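Local coordinates for inner membrane protein (PDB 2QJV) that probably acts as a glucuronate isomerase, a metal-binding KduI/IolB-family protein of the cupin clan, at residues 54-59 with 102-107; 67-72 with 116-121; 76-81 with 189-194; 81-86 with 139-144. The protein carries 2 engineered substitutions. All coordinates share one frame; numbering follows the deposited sequence.

Contact 1. Residues 54-59 with 102-107; sequences VLVAGL and DLELAV
Val54 and Ala106 face each other as an antiparallel hydrogen-bonded pair, joined by Val54 N to Ala106 O and by Ala106 N to Val54 O, each 2.8 Å long; the second runs in the plane of the accepting carbonyl. Leu55 and Leu105 form the next, non-hydrogen-bonded pair, their CD1 methyls 4.1 Å apart on the face that also carries Leu103. There the ladder slips by one residue. Glu104 O receives Val56 N at 3.0 Å, nearly in line with the C=O, though the bond is bent at the hydrogen (132°), and also a weak bond from Ala57 N. Glu104 N returns a straight bond to Ala57 O (2.9 Å, 175°). The extra residue turns Val56 toward the partner strand: its CG2 packs on Ala106 CB at 3.8 Å, while its CG1 lies against the carboxylate carbon of Glu104, with CD 3.6 Å away. Leu103 CD1 comes back over Ala57 O and the carbonyl carbon of Gly58.

With CG anti to the backbone N (chi1 -174°) and an extended chain, Glu104 carries its carboxylate past Val56. There OE2 forms a salt bridge with Arg191 NE and a hydrogen bond with Tyr189 OH, so this buried acid, probably ionised, is held by partners from the other half of the chain. Val54, Val56 and Ala106 all rest on Leu242 of strand 238-246. Two residues facing one across an antiparallel pair make this a classic beta bulge, here where strand 49-55 bends out of its cupin-type sheet.

Contact 2. Residues 67-72 with 116-121; sequences SFFYRI and LPVRLI
Phe69 reaches across to the 116-121 segment and lies between Val118 and Leu120, sliding past both in the opposite sense. Its CB points toward the partner segment, and with CG anti to the carbonyl carbon (chi1 -56°) the ring lies alongside Val118 and Leu120. Val118 meets this ring at its edge and in its plane, CG1 standing 3.8 Å from Phe69 CE2. Leu120 approaches the other ortho-meta side obliquely, with its CB 3.7 Å from Phe69 CE1 and its CD1 near Phe69 CD1. Between these two the CZ corner of the ring comes up to the Arg119-Leu120 peptide. Leu120 CD1 also meets Ile72 CD1 at 3.8 Å, those two side chains again sliding past each other in opposite directions.

No direct hydrogen bond crosses the contact. Instead one water bridges it at the Ser67 end, 2.9 Å from Ser67 OG and donating to Val118 O, also 2.9 Å away; beside it Ser67 CB comes loosely toward Val118 CG1.

The contact lies at the surface. Strand 119-121, an outermost strand of its sheet within the chain, pairs with strand 86-89 through backbone bonds of Arg119 with Tyr88 and Ile121 with Ser86. The loop is bonded to strand 60-61 and the residue after it, Phe69 with Val62 and Ile72 with Ala60, Arg71 and Ile72 facing Ala60 in a G1 beta bulge; both Ile72 and Leu120 rest on Val87 of strand 86-89.

Contact 3. Residues 76-81 with 189-194; sequences MSPFER and YHRFNP. With SO4 (sulfate ion), chain I; SO4 (sulfate ion), chain J.
Phe79 takes the CB of Asn193 squarely over one ring face, a CH-pi contact of 3.5 Å from CB to the ring centroid and only 5° off the ring normal. The Asn193 amide is inclined 36° to the ring. At its far corner the same ring abuts the strand backbone: Phe79 CZ is 3.5 Å from Arg191 O, which lies at the edge, and Phe79 CE2 approaches Phe192 O obliquely. Further packing comes from Arg191, whose CB touches Phe79 CE2 at 3.9 Å and whose guanidinium carries Pro78 CG over one face, near its rim.

No hydrogen bond joins the two segments; the arginines are bonded to partners outside them. Arg191, bent at chi2 and chi3, curls its guanidinium back so that NE makes a salt bridge to Glu104 and NH1 hydrogen-bonds both Asn218 OD1 and O1 of a sulfate (2.9 Å); NH2 adds a weak bond to that ion, which Arg219 and Asn218 also hold. Arg81 grips a second sulfate with its NE and NH2 side, NE to O4 at 3.0 Å and nearly straight (175°), and NH2 to O2 at 2.8 Å; His130 NE2 also binds this ion. Both anions probably came from the crystallisation liquor.

Within the loop, Phe79 N donates to Ser77 OG and Met76 N, of a selenomethionine, to Glu80 OE2 from above the carboxylate plane. The first is an ST turn leading into a short 3-10 segment, whose Pro78 and Phe79 pack on strand 181-193, an outermost strand of the five-stranded antiparallel sheet within this chain.

Contact 4. Residues 81-86 with 139-144; sequences RIPAYS and LVHNIL. With SO4 (sulfate ion), chain I.
Residues 81-86 and 139-143 run nearly parallel, 8° apart end to end, but their closest CA atoms, those of Pro83 and His141, are 6.4 Å apart and no hydrogen bond passes directly between them. Contact is made instead by side chains reaching into the gap. His141 stands at its middle, its CG anti to the carbonyl carbon (chi1 -64°). The His141 and Pro83 side chains cross at about a right angle, with Pro83 CG over the ring centre, a CH-pi contact of 4.1 Å to the centroid. The CE1 corner pushes up to the Ile82-Pro83 peptide, 3.5 Å from Ile82 C.

At one end Leu139 rises under the guanidinium of Arg81, with CD2 over one face near the rim and CB 3.7 Å from Arg81 NH2; this apolar support backs the group that binds the sulfate in its plane. At the other end Ile143 CG2, anti to its own backbone N, comes 3.4 Å from Ser86 OG, while CD1 of the same residue only grazes Ala84 CB.

A water links the two segments, donating to Arg81 O at 2.9 Å and hydrogen-bonded to His141 NE2 at 2.8 Å. On its other nitrogen His141 is bonded to Glu157 OE2, and Tyr159 meets the ring at a steep angle. Both imidazole nitrogens of this buried histidine are thus engaged, which fixes the rotation of the ring, and the Glu157 carboxylate, bonded to ND1, would probably increase the electron density on the ring and so influence its bond with the water.

From the N terminus, the chain runs through strand 49-55 into 54-59, then through the excursion that holds 67-72, 76-81 and 81-86 before strand 86-89. Contact 1 closes this loop when strand 104-111 returns. Contact 2 crosses it, 67-72 waiting for 116-121. Contacts 3 and 4 start inside both loops and close beyond them, at 189-194 and 139-144, so they cross contacts 1 and 2, while contact 4 nests within contact 3, sharing Arg81. Contact 1 pairs two strands of the six-stranded sheet, contact 2 lays the loop on its end strand 119-121, and contacts 3 and 4 bind that linker to the five-stranded sheet. Contacts 1 and 3 also touch, Ala57 on the Met76 carbonyl.

Contact 1. Residues 54-59 with 102-107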
# COMPACT_ATOMS: atom_id res chain seq x y z
N VAL A 54 14.25 3.96 -33.05
CA VAL A 54 15.10 5.09 -32.68
C VAL A 54 16.47 4.55 -32.24
O VAL A 54 16.56 3.68 -31.36
CB VAL A 54 14.48 5.98 -31.59
CG1 VAL A 54 15.47 7.14 -31.22
CG2 VAL A 54 13.09 6.51 -32.02
N LEU A 55 17.52 5.01 -32.93
CA LEU A 55 18.91 4.66 -32.57
C LEU A 55 19.35 5.64 -31.48
O LEU A 55 19.72 6.80 -31.74
CB LEU A 55 19.86 4.66 -33.78
CG LEU A 55 19.75 3.51 -34.82
CD1 LEU A 55 18.38 3.39 -35.49
CD2 LEU A 55 20.84 3.63 -35.92
N VAL A 56 19.19 5.20 -30.24
CA VAL A 56 19.50 6.02 -29.06
C VAL A 56 21.03 6.26 -28.97
O VAL A 56 21.50 7.35 -28.63
CB VAL A 56 18.92 5.42 -27.72
CG1 VAL A 56 19.30 6.36 -26.53
CG2 VAL A 56 17.37 5.10 -27.77
N ALA A 57 21.78 5.22 -29.29
CA ALA A 57 23.24 5.22 -29.30
C ALA A 57 23.74 4.06 -30.17
O ALA A 57 23.23 2.93 -30.12
CB ALA A 57 23.79 5.12 -27.90
N GLY A 58 24.73 4.35 -31.00
CA GLY A 58 25.32 3.34 -31.84
C GLY A 58 24.79 3.29 -33.26
O GLY A 58 23.92 4.05 -33.66
N LEU A 59 25.39 2.38 -34.01
CA LEU A 59 25.14 2.26 -35.45
C LEU A 59 24.45 0.94 -35.77
O LEU A 59 24.77 -0.08 -35.17
CB LEU A 59 26.47 2.38 -36.20
CG LEU A 59 27.36 3.59 -35.91
CD1 LEU A 59 28.59 3.49 -36.81
CD2 LEU A 59 26.66 4.93 -36.10
N ASP A 102 28.10 -1.65 -31.00
CA ASP A 102 27.20 -1.86 -29.85
C ASP A 102 26.06 -0.86 -30.05
O ASP A 102 26.29 0.29 -30.49
CB ASP A 102 27.91 -1.67 -28.51
CG ASP A 102 28.92 -2.78 -28.18
OD1 ASP A 102 29.00 -3.84 -28.88
OD2 ASP A 102 29.66 -2.60 -27.19
N LEU A 103 24.84 -1.30 -29.77
CA LEU A 103 23.66 -0.55 -30.08
C LEU A 103 22.60 -0.51 -28.98
O LEU A 103 22.25 -1.55 -28.37
CB LEU A 103 23.02 -1.17 -31.34
CG LEU A 103 21.74 -0.55 -31.93
CD1 LEU A 103 21.97 0.85 -32.58
CD2 LEU A 103 21.06 -1.53 -32.88
N GLU A 104 22.10 0.68 -28.73
CA GLU A 104 20.95 0.91 -27.85
C GLU A 104 19.82 1.33 -28.76
O GLU A 104 19.80 2.44 -29.30
CB GLU A 104 21.20 1.98 -26.80
CG GLU A 104 20.11 2.18 -25.75
CD GLU A 104 20.48 3.37 -24.84
OE1 GLU A 104 21.60 3.95 -25.00
OE2 GLU A 104 19.64 3.75 -24.01
N LEU A 105 18.89 0.39 -28.97
CA LEU A 105 17.77 0.58 -29.89
C LEU A 105 16.44 0.67 -29.19
O LEU A 105 16.08 -0.23 -28.44
CB LEU A 105 17.71 -0.59 -30.91
CG LEU A 105 16.58 -0.59 -31.96
CD1 LEU A 105 16.83 0.45 -33.07
CD2 LEU A 105 16.45 -2.03 -32.51
N ALA A 106 15.69 1.74 -29.50
CA ALA A 106 14.32 1.93 -29.01
C ALA A 106 13.35 1.56 -30.13
O ALA A 106 13.55 1.96 -31.29
CB ALA A 106 14.07 3.36 -28.48
N VAL A 107 12.38 0.70 -29.82
CA VAL A 107 11.30 0.32 -30.76
C VAL A 107 10.00 0.90 -30.17
O VAL A 107 9.46 0.42 -29.14
CB VAL A 107 11.23 -1.19 -31.03
CG1 VAL A 107 10.17 -1.51 -32.11
CG2 VAL A 107 12.64 -1.75 -31.47

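Contact 2. Residues 67-72 with 116-121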
# COMPACT_ATOMS: atom_id res chain seq x y z
N SER A 67 13.71 -1.65 -48.92
CA SER A 67 14.71 -0.72 -48.45
C SER A 67 15.76 -1.35 -47.53
O SER A 67 15.46 -2.21 -46.70
CB SER A 67 14.02 0.42 -47.68
OG SER A 67 13.18 1.19 -48.54
N PHE A 68 17.00 -0.92 -47.72
CA PHE A 68 18.10 -1.27 -46.86
C PHE A 68 18.86 0.03 -46.47
O PHE A 68 19.25 0.79 -47.32
CB PHE A 68 19.00 -2.32 -47.52
CG PHE A 68 20.19 -2.74 -46.67
CD1 PHE A 68 20.01 -3.41 -45.45
CD2 PHE A 68 21.48 -2.47 -47.10
CE1 PHE A 68 21.10 -3.79 -44.69
CE2 PHE A 68 22.58 -2.83 -46.33
CZ PHE A 68 22.38 -3.50 -45.13
N PHE A 69 19.00 0.27 -45.17
CA PHE A 69 19.70 1.42 -44.59
C PHE A 69 20.96 0.86 -43.95
O PHE A 69 20.88 0.13 -42.98
CB PHE A 69 18.84 2.13 -43.56
CG PHE A 69 17.50 2.59 -44.11
CD1 PHE A 69 17.39 3.79 -44.81
CD2 PHE A 69 16.37 1.79 -43.95
CE1 PHE A 69 16.17 4.17 -45.37
CE2 PHE A 69 15.15 2.17 -44.48
CZ PHE A 69 15.05 3.36 -45.17
N TYR A 70 22.11 1.18 -44.52
CA TYR A 70 23.39 0.64 -44.03
C TYR A 70 24.11 1.54 -43.03
O TYR A 70 24.39 2.71 -43.34
CB TYR A 70 24.34 0.39 -45.19
CG TYR A 70 25.69 -0.20 -44.76
CD1 TYR A 70 25.76 -1.49 -44.21
CD2 TYR A 70 26.88 0.54 -44.88
CE1 TYR A 70 26.98 -2.03 -43.80
CE2 TYR A 70 28.09 -0.01 -44.51
CZ TYR A 70 28.14 -1.29 -43.96
OH TYR A 70 29.36 -1.81 -43.57
N ARG A 71 24.47 0.99 -41.87
CA ARG A 71 25.26 1.74 -40.87
C ARG A 71 24.73 3.14 -40.61
O ARG A 71 25.47 4.13 -40.72
CB ARG A 71 26.73 1.84 -41.30
CG ARG A 71 27.58 0.65 -40.95
CD ARG A 71 29.03 0.88 -41.36
NE ARG A 71 29.67 2.00 -40.66
CZ ARG A 71 30.38 1.92 -39.53
NH1 ARG A 71 30.60 0.77 -38.89
NH2 ARG A 71 30.90 3.03 -39.05
N ILE A 72 23.44 3.24 -40.32
CA ILE A 72 22.84 4.54 -40.00
C ILE A 72 23.11 4.79 -38.50
O ILE A 72 23.50 3.89 -37.75
CB ILE A 72 21.34 4.67 -40.43
CG1 ILE A 72 20.49 3.50 -39.86
CG2 ILE A 72 21.28 4.77 -41.96
CD1 ILE A 72 18.95 3.69 -39.86
N LEU A 116 1.52 4.24 -45.42
CA LEU A 116 2.75 5.03 -45.55
C LEU A 116 3.93 4.11 -45.88
O LEU A 116 3.91 2.93 -45.49
CB LEU A 116 3.03 5.79 -44.26
CG LEU A 116 2.01 6.88 -43.90
CD1 LEU A 116 2.27 7.36 -42.47
CD2 LEU A 116 2.04 8.03 -44.93
N PRO A 117 4.92 4.61 -46.62
CA PRO A 117 6.07 3.77 -46.87
C PRO A 117 7.08 3.77 -45.73
O PRO A 117 7.05 4.65 -44.84
CB PRO A 117 6.72 4.42 -48.11
CG PRO A 117 6.42 5.86 -47.94
CD PRO A 117 5.03 5.90 -47.34
N VAL A 118 7.94 2.76 -45.73
CA VAL A 118 9.09 2.74 -44.87
C VAL A 118 9.90 4.03 -45.17
O VAL A 118 10.06 4.40 -46.33
CB VAL A 118 9.98 1.48 -45.16
CG1 VAL A 118 11.39 1.60 -44.52
CG2 VAL A 118 9.27 0.18 -44.77
N ARG A 119 10.38 4.73 -44.16
CA ARG A 119 11.24 5.90 -44.42
C ARG A 119 12.27 6.14 -43.34
O ARG A 119 12.03 5.87 -42.17
CB ARG A 119 10.41 7.19 -44.64
CG ARG A 119 9.81 7.83 -43.43
CD ARG A 119 9.12 9.15 -43.77
NE ARG A 119 8.75 9.91 -42.56
CZ ARG A 119 7.68 9.70 -41.79
NH1 ARG A 119 6.79 8.73 -42.04
NH2 ARG A 119 7.50 10.48 -40.73
N LEU A 120 13.40 6.68 -43.75
CA LEU A 120 14.40 7.15 -42.85
C LEU A 120 14.00 8.52 -42.29
O LEU A 120 13.50 9.37 -43.02
CB LEU A 120 15.75 7.33 -43.57
CG LEU A 120 16.99 7.67 -42.72
CD1 LEU A 120 17.35 6.54 -41.71
CD2 LEU A 120 18.18 8.01 -43.62
N ILE A 121 14.18 8.70 -40.99
CA ILE A 121 14.05 10.03 -40.36
C ILE A 121 15.47 10.35 -39.90
O ILE A 121 15.90 9.98 -38.80
CB ILE A 121 13.05 10.11 -39.19
CG1 ILE A 121 11.66 9.54 -39.57
CG2 ILE A 121 12.98 11.60 -38.69
CD1 ILE A 121 10.74 9.30 -38.38
O HOH W 1 12.57 3.91 -47.72

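Contact 3. Residues 76-81 with 189-194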
# COMPACT_ATOMS: atom_id res chain seq x y z
N MSE A 76 27.27 8.01 -30.29
CA MSE A 76 27.61 6.84 -29.48
C MSE A 76 27.06 6.97 -28.06
O MSE A 76 27.23 6.07 -27.25
CB MSE A 76 29.12 6.64 -29.51
CG MSE A 76 29.66 6.50 -30.96
SE MSE A 76 28.81 5.04 -31.98
CE MSE A 76 29.52 3.60 -30.98
N SER A 77 26.37 8.08 -27.80
CA SER A 77 25.69 8.37 -26.55
C SER A 77 24.56 9.38 -26.81
O SER A 77 24.75 10.34 -27.58
CB SER A 77 26.62 8.96 -25.51
OG SER A 77 25.86 9.41 -24.38
N PRO A 78 23.42 9.23 -26.14
CA PRO A 78 22.39 10.29 -26.31
C PRO A 78 22.89 11.71 -25.85
O PRO A 78 22.48 12.72 -26.40
CB PRO A 78 21.20 9.74 -25.47
CG PRO A 78 21.85 8.88 -24.45
CD PRO A 78 22.94 8.18 -25.21
N PHE A 79 23.88 11.72 -24.95
CA PHE A 79 24.43 12.95 -24.37
C PHE A 79 25.36 13.76 -25.29
O PHE A 79 25.92 14.78 -24.88
CB PHE A 79 25.05 12.62 -22.99
CG PHE A 79 23.99 12.29 -21.98
CD1 PHE A 79 23.18 13.32 -21.47
CD2 PHE A 79 23.72 10.98 -21.60
CE1 PHE A 79 22.14 13.04 -20.58
CE2 PHE A 79 22.69 10.69 -20.70
CZ PHE A 79 21.90 11.73 -20.20
N GLU A 80 25.50 13.33 -26.55
CA GLU A 80 26.18 14.11 -27.57
C GLU A 80 25.29 15.31 -27.98
O GLU A 80 25.81 16.26 -28.56
CB GLU A 80 26.55 13.28 -28.79
CG GLU A 80 27.69 12.31 -28.49
CD GLU A 80 28.19 11.53 -29.70
OE1 GLU A 80 28.16 12.08 -30.81
OE2 GLU A 80 28.64 10.38 -29.52
N ARG A 81 23.98 15.24 -27.67
CA ARG A 81 23.02 16.35 -27.93
C ARG A 81 22.88 16.69 -29.42
O ARG A 81 22.76 17.87 -29.81
CB ARG A 81 23.38 17.61 -27.15
CG ARG A 81 23.38 17.43 -25.64
CD ARG A 81 23.88 18.66 -24.95
NE ARG A 81 23.00 19.85 -25.02
CZ ARG A 81 22.01 20.13 -24.17
NH1 ARG A 81 21.72 19.36 -23.15
NH2 ARG A 81 21.33 21.25 -24.33
N TYR A 189 11.52 7.25 -21.28
CA TYR A 189 12.69 6.40 -21.15
C TYR A 189 13.83 7.35 -20.75
O TYR A 189 14.35 8.11 -21.59
CB TYR A 189 12.99 5.65 -22.44
CG TYR A 189 14.29 4.85 -22.43
CD1 TYR A 189 14.49 3.78 -21.53
CD2 TYR A 189 15.29 5.10 -23.38
CE1 TYR A 189 15.67 3.06 -21.52
CE2 TYR A 189 16.48 4.35 -23.40
CZ TYR A 189 16.67 3.33 -22.46
OH TYR A 189 17.83 2.60 -22.49
N HIS A 190 14.27 7.22 -19.49
CA HIS A 190 15.25 8.13 -18.90
C HIS A 190 16.70 7.67 -18.92
O HIS A 190 17.01 6.47 -18.75
CB HIS A 190 14.92 8.42 -17.43
CG HIS A 190 13.71 9.29 -17.23
ND1 HIS A 190 13.81 10.66 -17.07
CD2 HIS A 190 12.40 8.98 -17.11
CE1 HIS A 190 12.60 11.15 -16.86
NE2 HIS A 190 11.72 10.15 -16.87
N ARG A 191 17.58 8.65 -19.11
CA ARG A 191 19.04 8.47 -19.11
C ARG A 191 19.67 9.62 -18.32
O ARG A 191 19.13 10.75 -18.27
CB ARG A 191 19.59 8.39 -20.54
CG ARG A 191 18.98 7.28 -21.40
CD ARG A 191 19.50 5.87 -21.07
NE ARG A 191 20.58 5.49 -21.97
CZ ARG A 191 21.86 5.69 -21.78
NH1 ARG A 191 22.34 6.25 -20.70
NH2 ARG A 191 22.69 5.32 -22.72
N PHE A 192 20.83 9.31 -17.70
CA PHE A 192 21.59 10.26 -16.88
C PHE A 192 23.07 10.30 -17.22
O PHE A 192 23.66 9.30 -17.67
CB PHE A 192 21.41 9.95 -15.37
CG PHE A 192 20.00 10.04 -14.95
CD1 PHE A 192 19.46 11.27 -14.55
CD2 PHE A 192 19.17 8.93 -15.03
CE1 PHE A 192 18.12 11.36 -14.27
CE2 PHE A 192 17.82 9.04 -14.76
CZ PHE A 192 17.30 10.23 -14.36
N ASN A 193 23.62 11.50 -17.06
CA ASN A 193 25.03 11.79 -17.21
C ASN A 193 25.49 12.69 -16.06
O ASN A 193 25.04 13.85 -15.93
CB ASN A 193 25.36 12.41 -18.59
CG ASN A 193 26.84 12.52 -18.81
OD1 ASN A 193 27.59 11.62 -18.48
ND2 ASN A 193 27.28 13.64 -19.36
N PRO A 194 26.39 12.17 -15.18
CA PRO A 194 26.97 10.80 -15.14
C PRO A 194 25.89 9.73 -14.92
O PRO A 194 24.81 10.05 -14.44
CB PRO A 194 28.02 10.88 -14.01
CG PRO A 194 28.26 12.33 -13.81
CD PRO A 194 27.00 13.04 -14.18
S SO4 I . 22.71 23.07 -27.22
O1 SO4 I . 22.11 23.44 -28.53
O2 SO4 I . 21.61 23.21 -26.26
O3 SO4 I . 23.79 24.00 -26.84
O4 SO4 I . 23.33 21.74 -27.30
S SO4 J . 25.70 4.49 -19.81
O1 SO4 J . 24.87 5.67 -19.48
O2 SO4 J . 25.50 3.36 -18.91
O3 SO4 J . 27.12 4.82 -19.58
O4 SO4 J . 25.50 4.16 -21.23

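Contact 4. Residues 81-86 with 139-144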
# COMPACT_ATOMS: atom_id res chain seq x y z
N ARG A 81 23.98 15.24 -27.67
CA ARG A 81 23.02 16.35 -27.93
C ARG A 81 22.88 16.69 -29.42
O ARG A 81 22.76 17.87 -29.81
CB ARG A 81 23.38 17.61 -27.15
CG ARG A 81 23.38 17.43 -25.64
CD ARG A 81 23.88 18.66 -24.95
NE ARG A 81 23.00 19.85 -25.02
CZ ARG A 81 22.01 20.13 -24.17
NH1 ARG A 81 21.72 19.36 -23.15
NH2 ARG A 81 21.33 21.25 -24.33
N ILE A 82 22.89 15.64 -30.23
CA ILE A 82 22.69 15.74 -31.67
C ILE A 82 21.54 14.79 -32.00
O ILE A 82 21.34 13.77 -31.28
CB ILE A 82 24.02 15.51 -32.51
CG1 ILE A 82 24.50 14.03 -32.40
CG2 ILE A 82 25.11 16.56 -32.15
CD1 ILE A 82 25.74 13.73 -33.26
N PRO A 83 20.71 15.13 -33.02
CA PRO A 83 19.55 14.27 -33.25
C PRO A 83 19.86 12.80 -33.60
O PRO A 83 20.86 12.50 -34.23
CB PRO A 83 18.82 14.98 -34.41
CG PRO A 83 19.27 16.39 -34.34
CD PRO A 83 20.70 16.32 -33.91
N ALA A 84 18.99 11.92 -33.12
CA ALA A 84 19.04 10.50 -33.44
C ALA A 84 18.66 10.28 -34.92
O ALA A 84 18.00 11.12 -35.56
CB ALA A 84 18.10 9.72 -32.56
N TYR A 85 19.16 9.16 -35.44
CA TYR A 85 18.62 8.56 -36.64
C TYR A 85 17.48 7.62 -36.19
O TYR A 85 17.59 6.93 -35.16
CB TYR A 85 19.65 7.73 -37.42
CG TYR A 85 20.62 8.54 -38.21
CD1 TYR A 85 21.64 9.26 -37.58
CD2 TYR A 85 20.57 8.56 -39.60
CE1 TYR A 85 22.57 10.00 -38.33
CE2 TYR A 85 21.49 9.26 -40.35
CZ TYR A 85 22.49 9.99 -39.71
OH TYR A 85 23.36 10.72 -40.48
N SER A 86 16.42 7.58 -36.99
CA SER A 86 15.28 6.72 -36.75
C SER A 86 14.77 6.18 -38.09
O SER A 86 15.04 6.73 -39.16
CB SER A 86 14.13 7.48 -36.05
OG SER A 86 14.63 8.14 -34.89
N LEU A 139 16.41 21.31 -24.49
CA LEU A 139 16.65 21.06 -25.88
C LEU A 139 15.65 19.97 -26.24
O LEU A 139 15.58 18.95 -25.55
CB LEU A 139 18.11 20.65 -26.15
CG LEU A 139 18.46 20.09 -27.52
CD1 LEU A 139 18.22 21.15 -28.63
CD2 LEU A 139 19.90 19.62 -27.51
N VAL A 140 14.91 20.17 -27.33
CA VAL A 140 13.88 19.26 -27.79
C VAL A 140 14.16 18.86 -29.27
O VAL A 140 14.47 19.72 -30.09
CB VAL A 140 12.47 19.91 -27.62
CG1 VAL A 140 11.31 19.00 -28.14
CG2 VAL A 140 12.26 20.37 -26.14
N HIS A 141 14.15 17.55 -29.52
CA HIS A 141 14.27 16.94 -30.84
C HIS A 141 12.96 16.24 -31.20
O HIS A 141 12.60 15.18 -30.64
CB HIS A 141 15.40 15.91 -30.91
CG HIS A 141 16.78 16.47 -30.71
ND1 HIS A 141 17.84 15.68 -30.32
CD2 HIS A 141 17.28 17.73 -30.81
CE1 HIS A 141 18.93 16.42 -30.23
NE2 HIS A 141 18.62 17.67 -30.51
N ASN A 142 12.21 16.86 -32.12
CA ASN A 142 10.94 16.30 -32.61
C ASN A 142 11.19 15.27 -33.70
O ASN A 142 11.26 15.59 -34.90
CB ASN A 142 10.00 17.43 -33.07
CG ASN A 142 9.54 18.31 -31.91
OD1 ASN A 142 9.84 19.51 -31.85
ND2 ASN A 142 8.86 17.69 -30.95
N ILE A 143 11.40 14.03 -33.25
CA ILE A 143 11.65 12.89 -34.13
C ILE A 143 10.42 12.58 -35.02
O ILE A 143 10.56 12.44 -36.23
CB ILE A 143 12.09 11.63 -33.34
CG1 ILE A 143 13.47 11.88 -32.68
CG2 ILE A 143 12.09 10.36 -34.26
CD1 ILE A 143 13.86 10.86 -31.64
N LEU A 144 9.25 12.52 -34.43
CA LEU A 144 8.04 12.18 -35.13
C LEU A 144 6.85 12.97 -34.55
O LEU A 144 6.08 12.45 -33.74
CB LEU A 144 7.81 10.66 -35.11
CG LEU A 144 6.68 10.11 -36.00
CD1 LEU A 144 6.68 10.73 -37.42
CD2 LEU A 144 6.78 8.58 -36.03
S SO4 I . 22.71 23.07 -27.22
O1 SO4 I . 22.11 23.44 -28.53
O2 SO4 I . 21.61 23.21 -26.26
O3 SO4 I . 23.79 24.00 -26.84
O4 SO4 I . 23.33 21.74 -27.30
O HOH W 2 20.72 19.43 -31.24